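PDB 4E0A: BH1408 protein, which probably transfers an acetyl group to an amine, as a member of the GNAT family of N-acetyltransferases. Local coordinates for residues 69-74 / 91-96. The protein carries 1 engineered substitution. Residues are numbered along the deposited sequence; the frame is centred on the assembly and turned at random.
With PO4 (phosphate ion), chain E.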
ATOM      1  N   TYR A  69      12.142  11.152 -15.704  1.00  6.65           N
ATOM      2  CA  TYR A  69      11.083  10.394 -16.361  1.00  8.10           C
ATOM      3  C   TYR A  69      10.047   9.969 -15.352  1.00  8.05           C
ATOM      4  O   TYR A  69      10.272  10.005 -14.133  1.00  8.98           O
ATOM      5  CB  TYR A  69      11.631   9.149 -17.064  1.00  7.24           C
ATOM      6  CG  TYR A  69      11.817   7.972 -16.130  1.00  8.86           C
ATOM      7  CD1 TYR A  69      12.950   7.878 -15.331  1.00  8.31           C
ATOM      8  CD2 TYR A  69      10.853   6.960 -16.037  1.00  5.59           C
ATOM      9  CE1 TYR A  69      13.138   6.809 -14.449  1.00 12.29           C
ATOM     10  CE2 TYR A  69      11.044   5.864 -15.147  1.00  9.49           C
ATOM     11  CZ  TYR A  69      12.189   5.815 -14.361  1.00 14.79           C
ATOM     12  OH  TYR A  69      12.406   4.766 -13.478  1.00 18.74           O
ATOM     13  N   SER A  70       8.910   9.538 -15.867  1.00  5.73           N
ATOM     14  CA  SER A  70       7.865   9.020 -15.003  1.00  8.76           C
ATOM     15  C   SER A  70       7.118   7.912 -15.724  1.00  8.86           C
ATOM     16  O   SER A  70       6.995   7.929 -16.959  1.00  9.96           O
ATOM     17  CB  SER A  70       6.895  10.136 -14.595  1.00  9.40           C
ATOM     18  OG  SER A  70       5.931   9.638 -13.676  1.00 19.47           O
ATOM     19  N   VAL A  71       6.655   6.925 -14.955  1.00  8.24           N
ATOM     20  CA  VAL A  71       5.783   5.896 -15.488  1.00  8.07           C
ATOM     21  C   VAL A  71       4.465   5.963 -14.734  1.00 10.84           C
ATOM     22  O   VAL A  71       4.458   5.971 -13.508  1.00 12.39           O
ATOM     23  CB  VAL A  71       6.371   4.492 -15.279  1.00  9.58           C
ATOM     24  CG1 VAL A  71       5.404   3.437 -15.831  1.00  8.61           C
ATOM     25  CG2 VAL A  71       7.738   4.384 -15.947  1.00  8.98           C
ATOM     26  N   ILE A  72       3.354   6.023 -15.464  1.00  9.33           N
ATOM     27  CA  ILE A  72       2.046   6.148 -14.832  1.00  6.91           C
ATOM     28  C   ILE A  72       1.114   5.112 -15.442  1.00  8.74           C
ATOM     29  O   ILE A  72       1.364   4.618 -16.541  1.00 10.16           O
ATOM     30  CB  ILE A  72       1.448   7.573 -14.988  1.00 12.73           C
ATOM     31  CG1 ILE A  72       1.058   7.843 -16.441  1.00 16.79           C
ATOM     32  CG2 ILE A  72       2.426   8.647 -14.484  1.00 12.87           C
ATOM     33  CD1 ILE A  72       0.667   9.281 -16.697  1.00 20.74           C
ATOM     34  N   HIS A  73       0.058   4.773 -14.708  1.00 13.20           N
ATOM     35  CA  HIS A  73      -0.875   3.743 -15.117  1.00 14.28           C
ATOM     36  C   HIS A  73      -2.286   4.210 -14.847  1.00 16.80           C
ATOM     37  O   HIS A  73      -2.558   4.809 -13.805  1.00 16.50           O
ATOM     38  CB  HIS A  73      -0.629   2.465 -14.318  1.00 18.13           C
ATOM     39  CG  HIS A  73       0.789   1.981 -14.367  1.00 23.06           C
ATOM     40  ND1 HIS A  73       1.201   0.977 -15.215  1.00 21.88           N
ATOM     41  CD2 HIS A  73       1.888   2.362 -13.670  1.00 21.48           C
ATOM     42  CE1 HIS A  73       2.491   0.752 -15.033  1.00 23.60           C
ATOM     43  NE2 HIS A  73       2.932   1.581 -14.102  1.00 21.00           N
ATOM     44  N   LEU A  74      -3.189   3.939 -15.783  1.00 12.70           N
ATOM     45  CA  LEU A  74      -4.603   4.221 -15.570  1.00 14.02           C
ATOM     46  C   LEU A  74      -5.213   3.005 -14.870  1.00 17.48           C
ATOM     47  O   LEU A  74      -5.213   1.898 -15.418  1.00 18.90           O
ATOM     48  CB  LEU A  74      -5.301   4.461 -16.914  1.00 16.09           C
ATOM     49  CG  LEU A  74      -6.624   5.211 -16.852  1.00 28.38           C
ATOM     50  CD1 LEU A  74      -6.403   6.588 -16.226  1.00 33.14           C
ATOM     51  CD2 LEU A  74      -7.225   5.333 -18.250  1.00 30.15           C
ATOM     52  N   ILE A  91       1.161   6.585 -10.137  1.00 10.01           N
ATOM     53  CA  ILE A  91       2.535   6.859 -10.526  1.00 10.95           C
ATOM     54  C   ILE A  91       3.422   5.765  -9.936  1.00  9.56           C
ATOM     55  O   ILE A  91       3.656   5.745  -8.732  1.00  9.84           O
ATOM     56  CB  ILE A  91       3.004   8.225  -9.997  1.00  8.29           C
ATOM     57  CG1 ILE A  91       2.100   9.356 -10.523  1.00  9.72           C
ATOM     58  CG2 ILE A  91       4.453   8.456 -10.382  1.00 11.04           C
ATOM     59  CD1 ILE A  91       2.421  10.705  -9.912  1.00  9.14           C
ATOM     60  N   SER A  92       3.911   4.866 -10.784  1.00  6.87           N
ATOM     61  CA  SER A  92       4.777   3.775 -10.336  1.00 10.21           C
ATOM     62  C   SER A  92       6.248   4.194 -10.265  1.00 15.75           C
ATOM     63  O   SER A  92       7.020   3.641  -9.485  1.00 15.41           O
ATOM     64  CB  SER A  92       4.602   2.547 -11.237  1.00 11.30           C
ATOM     65  OG  SER A  92       5.014   2.833 -12.560  1.00 11.99           O
ATOM     66  N   ASP A  93       6.623   5.194 -11.057  1.00 13.02           N
ATOM     67  CA  ASP A  93       7.981   5.726 -11.031  1.00 15.89           C
ATOM     68  C   ASP A  93       7.969   7.219 -11.330  1.00 15.11           C
ATOM     69  O   ASP A  93       7.207   7.686 -12.177  1.00 12.57           O
ATOM     70  CB  ASP A  93       8.853   5.020 -12.074  1.00 22.97           C
ATOM     71  CG  ASP A  93       8.875   3.509 -11.886  1.00 29.18           C
ATOM     72  OD1 ASP A  93       8.031   2.808 -12.503  1.00 27.16           O
ATOM     73  OD2 ASP A  93       9.717   3.033 -11.095  1.00 30.42           O
ATOM     74  N   LEU A  94       8.822   7.964 -10.646  1.00 15.69           N
ATOM     75  CA  LEU A  94       9.101   9.346 -11.036  1.00 14.16           C
ATOM     76  C   LEU A  94      10.482   9.716 -10.528  1.00 16.20           C
ATOM     77  O   LEU A  94      10.671   9.981  -9.328  1.00 14.90           O
ATOM     78  CB  LEU A  94       8.026  10.317 -10.515  1.00 12.17           C
ATOM     79  CG  LEU A  94       7.981  11.743 -11.092  1.00 14.15           C
ATOM     80  CD1 LEU A  94       6.634  12.396 -10.839  1.00 12.06           C
ATOM     81  CD2 LEU A  94       9.108  12.645 -10.543  1.00 16.84           C
ATOM     82  N   CYS A  95      11.446   9.753 -11.447  1.00 12.41           N
ATOM     83  CA  CYS A  95      12.837   9.980 -11.088  1.00 12.11           C
ATOM     84  C   CYS A  95      13.388  11.223 -11.770  1.00 14.88           C
ATOM     85  O   CYS A  95      13.202  11.410 -12.969  1.00 13.79           O
ATOM     86  CB  CYS A  95      13.696   8.776 -11.488  1.00 12.71           C
ATOM     87  SG  CYS A  95      13.078   7.162 -10.944  1.00 22.21           S
ATOM     88  N   VAL A  96      14.064  12.065 -10.999  1.00 14.22           N
ATOM     89  CA  VAL A  96      14.813  13.181 -11.551  1.00 16.40           C
ATOM     90  C   VAL A  96      16.281  12.874 -11.283  1.00 18.08           C
ATOM     91  O   VAL A  96      16.641  12.491 -10.173  1.00 17.95           O
ATOM     92  CB  VAL A  96      14.423  14.520 -10.891  1.00 20.07           C
ATOM     93  CG1 VAL A  96      15.283  15.658 -11.415  1.00 14.48           C
ATOM     94  CG2 VAL A  96      12.931  14.823 -11.111  1.00 23.81           C
TER
HETATM   95  P   PO4 E 203       6.992   6.983  -6.949  1.00 57.57           P
HETATM   96  O1  PO4 E 203       8.048   6.421  -7.869  1.00 57.94           O
HETATM   97  O2  PO4 E 203       7.613   7.930  -5.944  1.00 51.84           O
HETATM   98  O3  PO4 E 203       5.969   7.730  -7.762  1.00 63.29           O
HETATM   99  O4  PO4 E 203       6.311   5.841  -6.233  1.00 61.96           O
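Val-71 faces both Ser-92 and Asp-93, a classic beta bulge in the antiparallel hairpin of strands 65-77 and 86-96. In GNAT enzymes a bulge in the fourth strand, here 86-96, usually lies at the acetyl-CoA site, and this one probably does too; a phosphate, probably from the crystallisation liquor, lies beside it, weakly bonded by Leu-94 N.

Among the backbone bonds, Tyr-69 and Cys-95 pair through both N-H groups. At the bulge, Val-71 O takes Ser-92 N at 3.0 Å and, weakly, Asp-93 N at 3.4 Å. Asp-93 O has two donors: Val-71 N, tilted 35° from the carbonyl plane, and Ser-70 OG, in that plane at 2.8 Å. A chi1 of -176° swings the Ser-70 hydroxyl to the carbonyl side of its residue, where it reaches Asp-93 O.

Apolar contact on the Ser-70 face brings Ile-72 CG2 against Ile-91 CG1, and helix 105-119 covers Ser-70 and Ile-72. On the opposite face, Tyr-69 and Cys-95 pack against helix 11-28; Cys-95 SG sits obliquely to the Tyr-69 ring, 3.5 Å from CE1.

Farther along, Ser-92 OG, in the plane of the His-73 ring, shares a hydrogen bond of 2.9 Å with His-73 NE2; either could be the donor.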